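Local coordinates for tail spike protein (Acinetobacter phage vB_AbaP_AS12, PDB 6EU4) that serves as the trimeric tailspike of an Acinetobacter phage, probably recognising and degrading the capsular polysaccharide of the host bacterium, at residues T88-A96 with A106-I114; K151-R162 with D172-V183. All blocks are in the same frame, centred on the assembly; numbering follows the deposited sequence.

Interaction 1: T88-A96 with A106-I114; sequences TVSPEHAGA and AIPIQKVLI
Pro-108 of helix 106-113 lies against the backbone that leaves the 3-10 turn 91-94, and the packing is tightest here: its CB is 3.2 Å from Ala-96 N and its CG 3.4 Å from Gly-95 C. That backbone is held by Pro-91 O, which accepts from Ala-94 N and Ala-96 N on opposite faces of its carbonyl plane. One helical turn on, Val-112 fills the angle between strand and turn. With chi1 at -60°, its CG1 is directed away from its own carbonyl carbon and meets Ala-94 CB at 3.8 Å, while CG2 packs across Pro-91, CG2 to CG 4.1 Å, the two side chains nearly at right angles. Val-89 CG2 closes the row against Val-112 CG1 at 4.0 Å. The Lys-111 side is looser: its CB stays 4.3 Å from Ala-94 CB, and a water bridges its NZ to Ala-94 O, donating to the carbonyl and accepting from the ammonium, which also bonds Asp-72 O. The contact thus seats the helix on the turn after strand 88-89, along the connection to the parallel strand 118-121, which pairs with Val-89; Tyr-125 of strand 124-127 touches Pro-91, Ala-96 and Ile-109.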
ATOM      1  N   THR A  88      26.047  12.188 -26.369  1.00 20.62           N
ATOM      2  CA  THR A  88      25.504  13.162 -25.427  1.00 19.74           C
ATOM      3  C   THR A  88      25.888  14.568 -25.858  1.00 19.48           C
ATOM      4  O   THR A  88      27.055  14.821 -26.163  1.00 20.43           O
ATOM      5  CB  THR A  88      26.034  12.888 -24.032  1.00 21.38           C
ATOM      6  OG1 THR A  88      25.716  11.543 -23.673  1.00 23.28           O
ATOM      7  CG2 THR A  88      25.412  13.850 -23.029  1.00 20.31           C
ATOM      8  N   VAL A  89      24.915  15.486 -25.872  1.00 18.72           N
ATOM      9  CA  VAL A  89      25.159  16.886 -26.212  1.00 19.64           C
ATOM     10  C   VAL A  89      24.384  17.772 -25.247  1.00 19.26           C
ATOM     11  O   VAL A  89      23.536  17.314 -24.478  1.00 17.94           O
ATOM     12  CB  VAL A  89      24.750  17.255 -27.660  1.00 21.84           C
ATOM     13  CG1 VAL A  89      25.536  16.445 -28.683  1.00 24.39           C
ATOM     14  CG2 VAL A  89      23.254  17.083 -27.838  1.00 20.07           C
ATOM     15  N   SER A  90      24.662  19.071 -25.336  1.00 18.65           N
ATOM     16  CA  SER A  90      23.986  20.121 -24.596  1.00 18.64           C
ATOM     17  C   SER A  90      23.403  21.142 -25.574  1.00 18.81           C
ATOM     18  O   SER A  90      23.903  21.279 -26.689  1.00 18.69           O
ATOM     19  CB  SER A  90      24.960  20.818 -23.644  1.00 22.36           C
ATOM     20  OG  SER A  90      25.513  19.892 -22.714  1.00 22.37           O
ATOM     21  N   PRO A  91      22.355  21.869 -25.192  1.00 18.15           N
ATOM     22  CA  PRO A  91      21.825  22.906 -26.095  1.00 18.23           C
ATOM     23  C   PRO A  91      22.885  23.895 -26.574  1.00 19.48           C
ATOM     24  O   PRO A  91      22.771  24.426 -27.687  1.00 21.60           O
ATOM     25  CB  PRO A  91      20.746  23.583 -25.239  1.00 17.49           C
ATOM     26  CG  PRO A  91      20.303  22.511 -24.305  1.00 17.34           C
ATOM     27  CD  PRO A  91      21.538  21.733 -23.975  1.00 18.71           C
ATOM     28  N   GLU A  92      23.913  24.143 -25.759  1.00 20.79           N
ATOM     29  CA  GLU A  92      25.036  24.992 -26.150  1.00 19.75           C
ATOM     30  C   GLU A  92      25.673  24.544 -27.460  1.00 21.06           C
ATOM     31  O   GLU A  92      26.153  25.380 -28.231  1.00 22.80           O
ATOM     32  CB  GLU A  92      26.123  24.998 -25.054  1.00 20.49           C
ATOM     33  CG  GLU A  92      25.728  25.546 -23.711  1.00 23.66           C
ATOM     34  CD  GLU A  92      25.125  24.472 -22.794  1.00 22.67           C
ATOM     35  OE1 GLU A  92      23.977  24.066 -23.036  1.00 22.44           O
ATOM     36  OE2 GLU A  92      25.805  24.043 -21.840  1.00 24.35           O
ATOM     37  N   HIS A  93      25.711  23.231 -27.720  1.00 19.55           N
ATOM     38  CA  HIS A  93      26.351  22.724 -28.932  1.00 20.90           C
ATOM     39  C   HIS A  93      25.605  23.134 -30.193  1.00 21.19           C
ATOM     40  O   HIS A  93      26.186  23.096 -31.284  1.00 21.54           O
ATOM     41  CB  HIS A  93      26.472  21.201 -28.869  1.00 22.11           C
ATOM     42  CG  HIS A  93      27.471  20.725 -27.860  1.00 23.49           C
ATOM     43  ND1 HIS A  93      27.110  20.135 -26.669  1.00 23.26           N
ATOM     44  CD2 HIS A  93      28.824  20.782 -27.859  1.00 25.85           C
ATOM     45  CE1 HIS A  93      28.200  19.834 -25.983  1.00 26.18           C
ATOM     46  NE2 HIS A  93      29.254  20.222 -26.682  1.00 24.48           N
ATOM     47  N   ALA A  94      24.344  23.526 -30.062  1.00 20.94           N
ATOM     48  CA  ALA A  94      23.539  23.985 -31.182  1.00 21.91           C
ATOM     49  C   ALA A  94      23.353  25.496 -31.167  1.00 23.64           C
ATOM     50  O   ALA A  94      22.616  26.029 -32.005  1.00 24.61           O
ATOM     51  CB  ALA A  94      22.178  23.285 -31.163  1.00 20.76           C
ATOM     52  N   GLY A  95      24.004  26.202 -30.244  1.00 23.22           N
ATOM     53  CA  GLY A  95      23.943  27.654 -30.201  1.00 23.20           C
ATOM     54  C   GLY A  95      23.106  28.255 -29.090  1.00 22.84           C
ATOM     55  O   GLY A  95      22.839  29.469 -29.127  1.00 22.29           O
ATOM     56  N   ALA A  96      22.672  27.460 -28.115  1.00 21.50           N
ATOM     57  CA  ALA A  96      21.996  28.017 -26.954  1.00 21.92           C
ATOM     58  C   ALA A  96      22.987  28.824 -26.130  1.00 21.39           C
ATOM     59  O   ALA A  96      24.200  28.656 -26.240  1.00 23.64           O
ATOM     60  CB  ALA A  96      21.394  26.917 -26.080  1.00 20.26           C
ATOM     61  N   ALA A 106      15.430  28.993 -28.034  1.00 26.22           N
ATOM     62  CA  ALA A 106      14.391  28.066 -28.499  1.00 26.30           C
ATOM     63  C   ALA A 106      14.864  27.166 -29.639  1.00 23.23           C
ATOM     64  O   ALA A 106      14.624  25.955 -29.629  1.00 23.65           O
ATOM     65  CB  ALA A 106      13.174  28.864 -28.970  1.00 30.79           C
ATOM     66  N   ILE A 107      15.497  27.743 -30.646  1.00 20.95           N
ATOM     67  CA  ILE A 107      15.847  26.983 -31.846  1.00 22.34           C
ATOM     68  C   ILE A 107      16.950  25.988 -31.496  1.00 23.06           C
ATOM     69  O   ILE A 107      16.813  24.801 -31.820  1.00 21.92           O
ATOM     70  CB  ILE A 107      16.219  27.928 -32.997  1.00 24.46           C
ATOM     71  CG1 ILE A 107      14.941  28.633 -33.481  1.00 25.34           C
ATOM     72  CG2 ILE A 107      16.898  27.174 -34.145  1.00 23.65           C
ATOM     73  CD1 ILE A 107      15.181  29.810 -34.444  1.00 29.34           C
ATOM     74  N   PRO A 108      18.041  26.402 -30.836  1.00 24.63           N
ATOM     75  CA  PRO A 108      19.052  25.410 -30.426  1.00 24.56           C
ATOM     76  C   PRO A 108      18.497  24.307 -29.550  1.00 22.29           C
ATOM     77  O   PRO A 108      18.880  23.140 -29.725  1.00 21.56           O
ATOM     78  CB  PRO A 108      20.088  26.247 -29.660  1.00 26.28           C
ATOM     79  CG  PRO A 108      19.894  27.610 -30.091  1.00 27.87           C
ATOM     80  CD  PRO A 108      18.489  27.780 -30.565  1.00 26.50           C
ATOM     81  N   ILE A 109      17.645  24.643 -28.573  1.00 19.16           N
ATOM     82  CA  ILE A 109      17.064  23.605 -27.716  1.00 17.80           C
ATOM     83  C   ILE A 109      16.312  22.608 -28.574  1.00 19.84           C
ATOM     84  O   ILE A 109      16.449  21.389 -28.420  1.00 19.80           O
ATOM     85  CB  ILE A 109      16.129  24.219 -26.659  1.00 19.32           C
ATOM     86  CG1 ILE A 109      16.907  24.993 -25.587  1.00 21.10           C
ATOM     87  CG2 ILE A 109      15.261  23.125 -25.974  1.00 19.93           C
ATOM     88  CD1 ILE A 109      16.037  25.976 -24.859  1.00 20.40           C
ATOM     89  N   GLN A 110      15.489  23.121 -29.483  1.00 17.95           N
ATOM     90  CA  GLN A 110      14.666  22.231 -30.284  1.00 17.59           C
ATOM     91  C   GLN A 110      15.528  21.284 -31.107  1.00 20.22           C
ATOM     92  O   GLN A 110      15.220  20.088 -31.213  1.00 21.22           O
ATOM     93  CB  GLN A 110      13.737  23.050 -31.183  1.00 20.24           C
ATOM     94  CG  GLN A 110      12.661  22.215 -31.839  1.00 19.11           C
ATOM     95  CD  GLN A 110      11.805  21.503 -30.811  1.00 19.47           C
ATOM     96  OE1 GLN A 110      10.995  22.130 -30.117  1.00 20.28           O
ATOM     97  NE2 GLN A 110      12.027  20.202 -30.657  1.00 19.46           N
ATOM     98  N   LYS A 111      16.622  21.797 -31.681  1.00 18.97           N
ATOM     99  CA  LYS A 111      17.511  20.948 -32.471  1.00 18.17           C
ATOM    100  C   LYS A 111      18.070  19.792 -31.648  1.00 20.31           C
ATOM    101  O   LYS A 111      18.139  18.659 -32.143  1.00 19.88           O
ATOM    102  CB  LYS A 111      18.652  21.780 -33.052  1.00 18.83           C
ATOM    103  CG  LYS A 111      18.222  22.669 -34.212  1.00 20.49           C
ATOM    104  CD  LYS A 111      19.334  23.564 -34.657  1.00 21.96           C
ATOM    105  CE  LYS A 111      18.873  24.442 -35.808  1.00 23.68           C
ATOM    106  NZ  LYS A 111      19.920  25.400 -36.225  1.00 26.89           N
ATOM    107  N   VAL A 112      18.484  20.044 -30.404  1.00 20.89           N
ATOM    108  CA  VAL A 112      19.097  18.937 -29.669  1.00 20.86           C
ATOM    109  C   VAL A 112      18.025  17.970 -29.173  1.00 19.34           C
ATOM    110  O   VAL A 112      18.281  16.767 -29.076  1.00 21.36           O
ATOM    111  CB  VAL A 112      20.003  19.407 -28.510  1.00 20.51           C
ATOM    112  CG1 VAL A 112      21.146  20.281 -29.036  1.00 19.91           C
ATOM    113  CG2 VAL A 112      19.231  20.110 -27.427  1.00 20.41           C
ATOM    114  N   LEU A 113      16.811  18.452 -28.897  1.00 18.01           N
ATOM    115  CA  LEU A 113      15.761  17.556 -28.415  1.00 18.92           C
ATOM    116  C   LEU A 113      15.346  16.518 -29.451  1.00 22.32           C
ATOM    117  O   LEU A 113      14.848  15.449 -29.074  1.00 22.75           O
ATOM    118  CB  LEU A 113      14.530  18.353 -27.979  1.00 19.38           C
ATOM    119  CG  LEU A 113      14.726  19.209 -26.733  1.00 20.59           C
ATOM    120  CD1 LEU A 113      13.423  19.875 -26.338  1.00 21.21           C
ATOM    121  CD2 LEU A 113      15.281  18.395 -25.569  1.00 22.29           C
ATOM    122  N   ILE A 114      15.528  16.795 -30.734  1.00 22.75           N
ATOM    123  CA  ILE A 114      15.159  15.829 -31.769  1.00 25.27           C
ATOM    124  C   ILE A 114      16.387  15.238 -32.460  1.00 23.65           C
ATOM    125  O   ILE A 114      16.264  14.642 -33.524  1.00 25.73           O
ATOM    126  CB  ILE A 114      14.188  16.441 -32.790  1.00 26.64           C
ATOM    127  CG1 ILE A 114      14.836  17.624 -33.521  1.00 29.68           C
ATOM    128  CG2 ILE A 114      12.927  16.843 -32.080  1.00 29.45           C
ATOM    129  CD1 ILE A 114      14.007  18.143 -34.700  1.00 32.64           C
TER
HETATM  130  O   HOH W   1      20.743  26.726 -33.795  1.00 26.79           O

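Interaction 2: K151-R162 with D172-V183; sequences KTTNNTLSLGNR and DVDAIMVAIPRV
A long excursion from the parallel beta-helix, from strand 148-151 through the hairpin 161-170 to strand 175-179, is closed by two carboxylates and a guanidinium. Asp-174 has CG anti to its backbone N (chi1 179°), which carries the carboxylate to the loop. OD1 forms a salt bridge with Lys-151 NZ at 2.8 Å and has Tyr-200 OH as a second partner; OD2 accepts from Asn-154 ND2 at 2.9 Å, with amide and carboxylate planes 81° apart, and the same ND2 donates to Thr-206 O. Lys-151 NZ also donates to the carbonyls of Thr-153 and Asn-155; these oxygens and the Asp-174 carboxylate probably favour its charged form. Asp-172 grips the chain with both oxygens, each on the syn side: OD1 takes Leu-159 N at 3.0 Å, OD2 Gly-160 N at 2.9 Å. Between the Asp-174 and Arg-162 ends, Leu-157 CD1 and Ile-180 CD1 meet tip to tip at 3.9 Å. Extended Arg-162 reaches two successive carbonyls: NH1 points almost straight at Pro-181 O (2.8 Å, 172°), within the guanidinium plane; NH2 reaches Arg-182 O at 2.8 Å from above that carbonyl's plane. The loop is inserted between strands of a parallel beta-helix, the fold common among phage tailspikes.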
ATOM      1  N   LYS A 151      10.239  30.242 -20.099  1.00 18.36           N
ATOM      2  CA  LYS A 151       9.489  30.727 -21.244  1.00 18.67           C
ATOM      3  C   LYS A 151       9.068  32.172 -21.010  1.00 18.83           C
ATOM      4  O   LYS A 151       8.507  32.492 -19.958  1.00 19.62           O
ATOM      5  CB  LYS A 151       8.266  29.846 -21.476  1.00 18.41           C
ATOM      6  CG  LYS A 151       7.478  30.310 -22.679  1.00 21.47           C
ATOM      7  CD  LYS A 151       6.940  29.158 -23.458  1.00 22.06           C
ATOM      8  CE  LYS A 151       6.288  29.619 -24.739  1.00 23.66           C
ATOM      9  NZ  LYS A 151       4.896  29.976 -24.510  1.00 22.40           N
ATOM     10  N   THR A 152       9.311  33.031 -22.003  1.00 20.32           N
ATOM     11  CA  THR A 152       9.185  34.477 -21.847  1.00 20.81           C
ATOM     12  C   THR A 152       7.974  35.071 -22.551  1.00 20.69           C
ATOM     13  O   THR A 152       7.792  36.300 -22.522  1.00 20.65           O
ATOM     14  CB  THR A 152      10.434  35.176 -22.389  1.00 23.51           C
ATOM     15  OG1 THR A 152      10.516  34.965 -23.801  1.00 24.83           O
ATOM     16  CG2 THR A 152      11.695  34.625 -21.723  1.00 25.70           C
ATOM     17  N   THR A 153       7.178  34.256 -23.213  1.00 18.83           N
ATOM     18  CA  THR A 153       6.023  34.707 -23.977  1.00 20.41           C
ATOM     19  C   THR A 153       4.887  33.718 -23.778  1.00 19.36           C
ATOM     20  O   THR A 153       5.061  32.646 -23.181  1.00 18.77           O
ATOM     21  CB  THR A 153       6.298  34.762 -25.484  1.00 21.85           C
ATOM     22  OG1 THR A 153       6.322  33.406 -25.974  1.00 21.70           O
ATOM     23  CG2 THR A 153       7.613  35.467 -25.802  1.00 22.49           C
ATOM     24  N   ASN A 154       3.736  34.055 -24.360  1.00 19.72           N
ATOM     25  CA  ASN A 154       2.623  33.122 -24.472  1.00 22.25           C
ATOM     26  C   ASN A 154       2.531  32.502 -25.867  1.00 20.38           C
ATOM     27  O   ASN A 154       1.476  31.974 -26.231  1.00 20.07           O
ATOM     28  CB  ASN A 154       1.311  33.831 -24.117  1.00 20.93           C
ATOM     29  CG  ASN A 154       1.332  34.409 -22.709  1.00 21.15           C
ATOM     30  OD1 ASN A 154       1.297  35.634 -22.529  1.00 22.05           O
ATOM     31  ND2 ASN A 154       1.437  33.541 -21.711  1.00 20.42           N
ATOM     32  N   ASN A 155       3.615  32.540 -26.639  1.00 19.54           N
ATOM     33  CA  ASN A 155       3.583  32.035 -27.999  1.00 19.08           C
ATOM     34  C   ASN A 155       3.449  30.516 -27.997  1.00 18.75           C
ATOM     35  O   ASN A 155       3.818  29.831 -27.035  1.00 19.10           O
ATOM     36  CB  ASN A 155       4.839  32.431 -28.763  1.00 22.12           C
ATOM     37  CG  ASN A 155       4.937  33.913 -28.994  1.00 26.01           C
ATOM     38  OD1 ASN A 155       3.956  34.643 -28.862  1.00 23.04           O
ATOM     39  ND2 ASN A 155       6.129  34.369 -29.329  1.00 27.74           N
ATOM     40  N   THR A 156       2.936  29.995 -29.107  1.00 20.44           N
ATOM     41  CA  THR A 156       2.702  28.565 -29.278  1.00 19.70           C
ATOM     42  C   THR A 156       3.615  27.990 -30.360  1.00 20.25           C
ATOM     43  O   THR A 156       4.309  28.708 -31.088  1.00 20.95           O
ATOM     44  CB  THR A 156       1.243  28.284 -29.660  1.00 20.25           C
ATOM     45  OG1 THR A 156       1.000  28.708 -31.015  1.00 20.64           O
ATOM     46  CG2 THR A 156       0.263  29.006 -28.738  1.00 22.56           C
ATOM     47  N   LEU A 157       3.575  26.665 -30.486  1.00 19.20           N
ATOM     48  CA  LEU A 157       4.096  26.028 -31.685  1.00 17.99           C
ATOM     49  C   LEU A 157       3.227  26.405 -32.884  1.00 18.10           C
ATOM     50  O   LEU A 157       2.117  26.928 -32.746  1.00 20.36           O
ATOM     51  CB  LEU A 157       4.132  24.508 -31.518  1.00 18.52           C
ATOM     52  CG  LEU A 157       5.054  23.955 -30.420  1.00 18.78           C
ATOM     53  CD1 LEU A 157       4.788  22.471 -30.184  1.00 19.62           C
ATOM     54  CD2 LEU A 157       6.498  24.187 -30.826  1.00 21.76           C
ATOM     55  N   SER A 158       3.751  26.138 -34.074  1.00 19.64           N
ATOM     56  CA  SER A 158       3.072  26.448 -35.327  1.00 22.29           C
ATOM     57  C   SER A 158       3.024  25.211 -36.220  1.00 21.30           C
ATOM     58  O   SER A 158       3.370  25.252 -37.399  1.00 23.51           O
ATOM     59  CB  SER A 158       3.777  27.587 -36.062  1.00 26.29           C
ATOM     60  OG  SER A 158       3.893  28.733 -35.240  1.00 26.96           O
ATOM     61  N   LEU A 159       2.589  24.084 -35.664  1.00 21.17           N
ATOM     62  CA  LEU A 159       2.610  22.818 -36.392  1.00 21.52           C
ATOM     63  C   LEU A 159       1.259  22.428 -36.975  1.00 23.49           C
ATOM     64  O   LEU A 159       1.217  21.574 -37.870  1.00 23.01           O
ATOM     65  CB  LEU A 159       3.100  21.687 -35.478  1.00 21.78           C
ATOM     66  CG  LEU A 159       4.488  21.947 -34.888  1.00 22.86           C
ATOM     67  CD1 LEU A 159       4.840  20.887 -33.824  1.00 21.47           C
ATOM     68  CD2 LEU A 159       5.538  21.976 -36.003  1.00 27.61           C
ATOM     69  N   GLY A 160       0.171  23.005 -36.492  1.00 21.30           N
ATOM     70  CA  GLY A 160      -1.122  22.809 -37.125  1.00 22.10           C
ATOM     71  C   GLY A 160      -1.779  21.490 -36.741  1.00 22.58           C
ATOM     72  O   GLY A 160      -1.334  20.771 -35.852  1.00 22.24           O
ATOM     73  N   ASN A 161      -2.854  21.173 -37.463  1.00 21.57           N
ATOM     74  CA  ASN A 161      -3.684  20.013 -37.157  1.00 21.12           C
ATOM     75  C   ASN A 161      -3.079  18.733 -37.709  1.00 20.58           C
ATOM     76  O   ASN A 161      -2.579  18.705 -38.839  1.00 21.83           O
ATOM     77  CB  ASN A 161      -5.085  20.191 -37.760  1.00 24.58           C
ATOM     78  CG  ASN A 161      -5.890  21.264 -37.059  1.00 29.04           C
ATOM     79  OD1 ASN A 161      -5.868  21.369 -35.841  1.00 26.47           O
ATOM     80  ND2 ASN A 161      -6.604  22.071 -37.832  1.00 33.15           N
ATOM     81  N   ARG A 162      -3.190  17.655 -36.932  1.00 19.79           N
ATOM     82  CA  ARG A 162      -2.672  16.352 -37.324  1.00 20.42           C
ATOM     83  C   ARG A 162      -3.615  15.243 -36.864  1.00 18.01           C
ATOM     84  O   ARG A 162      -4.031  15.214 -35.698  1.00 18.72           O
ATOM     85  CB  ARG A 162      -1.280  16.149 -36.729  1.00 24.40           C
ATOM     86  CG  ARG A 162      -0.698  14.790 -36.948  1.00 24.98           C
ATOM     87  CD  ARG A 162       0.608  14.632 -36.162  1.00 26.83           C
ATOM     88  NE  ARG A 162       0.937  13.228 -35.993  1.00 29.37           N
ATOM     89  CZ  ARG A 162       1.910  12.771 -35.202  1.00 30.58           C
ATOM     90  NH1 ARG A 162       2.660  13.615 -34.511  1.00 30.13           N
ATOM     91  NH2 ARG A 162       2.128  11.464 -35.107  1.00 31.85           N
ATOM     92  N   ASP A 172      -0.680  23.246 -30.765  1.00 16.46           N
ATOM     93  CA  ASP A 172      -0.302  24.660 -30.790  1.00 17.12           C
ATOM     94  C   ASP A 172      -0.953  25.401 -29.615  1.00 19.48           C
ATOM     95  O   ASP A 172      -1.789  26.297 -29.777  1.00 20.29           O
ATOM     96  CB  ASP A 172      -0.693  25.288 -32.123  1.00 20.68           C
ATOM     97  CG  ASP A 172       0.053  24.670 -33.326  1.00 22.17           C
ATOM     98  OD1 ASP A 172       0.998  23.871 -33.126  1.00 21.21           O
ATOM     99  OD2 ASP A 172      -0.299  25.004 -34.483  1.00 21.41           O
ATOM    100  N   VAL A 173      -0.547  24.996 -28.419  1.00 18.62           N
ATOM    101  CA  VAL A 173      -1.018  25.572 -27.168  1.00 18.88           C
ATOM    102  C   VAL A 173       0.106  26.373 -26.530  1.00 18.44           C
ATOM    103  O   VAL A 173       1.287  26.220 -26.860  1.00 19.34           O
ATOM    104  CB  VAL A 173      -1.520  24.490 -26.184  1.00 21.62           C
ATOM    105  CG1 VAL A 173      -2.609  23.653 -26.818  1.00 24.92           C
ATOM    106  CG2 VAL A 173      -0.401  23.594 -25.743  1.00 22.76           C
ATOM    107  N   ASP A 174      -0.275  27.238 -25.588  1.00 17.84           N
ATOM    108  CA  ASP A 174       0.699  27.993 -24.800  1.00 18.17           C
ATOM    109  C   ASP A 174       1.207  27.086 -23.683  1.00 16.67           C
ATOM    110  O   ASP A 174       0.536  26.907 -22.664  1.00 16.46           O
ATOM    111  CB  ASP A 174       0.081  29.261 -24.227  1.00 20.10           C
ATOM    112  CG  ASP A 174       1.076  30.060 -23.390  1.00 19.82           C
ATOM    113  OD1 ASP A 174       2.291  29.781 -23.493  1.00 18.72           O
ATOM    114  OD2 ASP A 174       0.646  30.959 -22.643  1.00 19.82           O
ATOM    115  N   ALA A 175       2.387  26.507 -23.897  1.00 14.92           N
ATOM    116  CA  ALA A 175       3.034  25.590 -22.976  1.00 14.16           C
ATOM    117  C   ALA A 175       4.534  25.836 -23.031  1.00 16.52           C
ATOM    118  O   ALA A 175       5.030  26.497 -23.946  1.00 18.55           O
ATOM    119  CB  ALA A 175       2.733  24.135 -23.329  1.00 16.26           C
ATOM    120  N   ILE A 176       5.256  25.335 -22.031  1.00 13.81           N
ATOM    121  CA  ILE A 176       6.715  25.450 -22.029  1.00 14.24           C
ATOM    122  C   ILE A 176       7.345  24.303 -22.789  1.00 16.06           C
ATOM    123  O   ILE A 176       8.217  24.507 -23.643  1.00 14.93           O
ATOM    124  CB  ILE A 176       7.262  25.524 -20.586  1.00 15.46           C
ATOM    125  CG1 ILE A 176       6.569  26.652 -19.822  1.00 15.57           C
ATOM    126  CG2 ILE A 176       8.766  25.737 -20.610  1.00 17.10           C
ATOM    127  CD1 ILE A 176       6.913  26.679 -18.347  1.00 17.36           C
HETATM  128  N   MSE A 177       6.895  23.095 -22.483  1.00 15.37           N
HETATM  129  CA  MSE A 177       7.359  21.884 -23.143  1.00 13.39           C
HETATM  130  C   MSE A 177       6.144  21.050 -23.574  1.00 14.30           C
HETATM  131  O   MSE A 177       5.125  21.014 -22.875  1.00 14.59           O
HETATM  132  CB  MSE A 177       8.288  21.090 -22.195  1.00 14.87           C
HETATM  133  CG  MSE A 177       9.135  20.077 -22.846  1.00 22.32           C
HETATM  134 SE   MSE A 177      10.429  19.406 -21.501  1.00 24.83          SE
HETATM  135  CE  MSE A 177      11.733  18.858 -22.766  1.00 30.29           C
ATOM    136  N   VAL A 178       6.244  20.410 -24.739  1.00 14.57           N
ATOM    137  CA  VAL A 178       5.145  19.659 -25.338  1.00 14.92           C
ATOM    138  C   VAL A 178       5.661  18.293 -25.768  1.00 15.43           C
ATOM    139  O   VAL A 178       6.689  18.206 -26.448  1.00 16.70           O
ATOM    140  CB  VAL A 178       4.554  20.395 -26.557  1.00 15.54           C
ATOM    141  CG1 VAL A 178       3.369  19.622 -27.159  1.00 16.16           C
ATOM    142  CG2 VAL A 178       4.147  21.818 -26.174  1.00 14.61           C
ATOM    143  N   ALA A 179       4.944  17.236 -25.392  1.00 12.98           N
ATOM    144  CA  ALA A 179       5.228  15.883 -25.859  1.00 13.33           C
ATOM    145  C   ALA A 179       4.375  15.608 -27.094  1.00 15.51           C
ATOM    146  O   ALA A 179       3.152  15.763 -27.045  1.00 15.00           O
ATOM    147  CB  ALA A 179       4.912  14.851 -24.774  1.00 13.79           C
ATOM    148  N   ILE A 180       5.017  15.205 -28.186  1.00 13.77           N
ATOM    149  CA  ILE A 180       4.342  14.958 -29.463  1.00 14.16           C
ATOM    150  C   ILE A 180       4.747  13.586 -30.005  1.00 15.37           C
ATOM    151  O   ILE A 180       5.949  13.314 -30.142  1.00 15.61           O
ATOM    152  CB  ILE A 180       4.680  16.056 -30.491  1.00 15.90           C
ATOM    153  CG1 ILE A 180       4.362  17.440 -29.932  1.00 14.53           C
ATOM    154  CG2 ILE A 180       3.970  15.786 -31.823  1.00 17.50           C
ATOM    155  CD1 ILE A 180       4.621  18.633 -30.910  1.00 15.74           C
ATOM    156  N   PRO A 181       3.814  12.712 -30.395  1.00 14.64           N
ATOM    157  CA  PRO A 181       4.233  11.420 -30.958  1.00 15.77           C
ATOM    158  C   PRO A 181       4.986  11.597 -32.268  1.00 17.45           C
ATOM    159  O   PRO A 181       4.718  12.509 -33.059  1.00 18.35           O
ATOM    160  CB  PRO A 181       2.908  10.668 -31.184  1.00 16.29           C
ATOM    161  CG  PRO A 181       1.920  11.381 -30.301  1.00 16.16           C
ATOM    162  CD  PRO A 181       2.353  12.815 -30.305  1.00 15.69           C
ATOM    163  N   ARG A 182       5.928  10.688 -32.504  1.00 17.99           N
ATOM    164  CA  ARG A 182       6.505  10.562 -33.840  1.00 18.83           C
ATOM    165  C   ARG A 182       5.405  10.335 -34.868  1.00 20.58           C
ATOM    166  O   ARG A 182       4.343   9.790 -34.565  1.00 19.71           O
ATOM    167  CB  ARG A 182       7.490   9.400 -33.889  1.00 19.49           C
ATOM    168  CG  ARG A 182       8.728   9.533 -33.027  1.00 20.43           C
ATOM    169  CD  ARG A 182       9.502   8.183 -33.060  1.00 22.19           C
ATOM    170  NE  ARG A 182      10.828   8.281 -32.472  1.00 23.63           N
ATOM    171  CZ  ARG A 182      11.655   7.250 -32.316  1.00 23.00           C
ATOM    172  NH1 ARG A 182      11.287   6.027 -32.676  1.00 24.91           N
ATOM    173  NH2 ARG A 182      12.854   7.445 -31.787  1.00 24.64           N
ATOM    174  N   VAL A 183       5.663  10.762 -36.107  1.00 25.02           N
ATOM    175  CA  VAL A 183       4.706  10.524 -37.184  1.00 26.63           C
ATOM    176  C   VAL A 183       4.533   9.030 -37.369  1.00 23.93           C
ATOM    177  O   VAL A 183       5.509   8.274 -37.407  1.00 26.62           O
ATOM    178  CB  VAL A 183       5.164  11.219 -38.479  1.00 33.80           C
ATOM    179  CG1 VAL A 183       5.165  12.720 -38.290  1.00 34.84           C
ATOM    180  CG2 VAL A 183       6.549  10.737 -38.897  1.00 38.27           C
TER
HETATM  181  O   HOH W   2       2.536  24.739 -28.689  1.00 20.71           O
HETATM  182  O   HOH W   3       0.179  21.258 -33.624  1.00 20.18           O

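In the fold
Interactions 1 and 2 follow one another along the chain, their centres about 17 Å apart and on the same side of the chain's centre, which lies about 39 Å from the first and 30 Å from the second. Helix 106-113 in interaction 1 and strand 175-179 in interaction 2 touch directly: Leu-113 CD1 packs on CE of the selenomethionine Met-177 at 4.1 Å. Strand 131-133 links them further, since Val-131 meets Ile-109 and Leu-113 while Tyr-132 and Tyr-133 meet the 172-183 segment. Both contacts also reach the trimer interface, through Ser-90 to Asn-86 of the second subunit and through Arg-182 to Asp-146 of the third subunit.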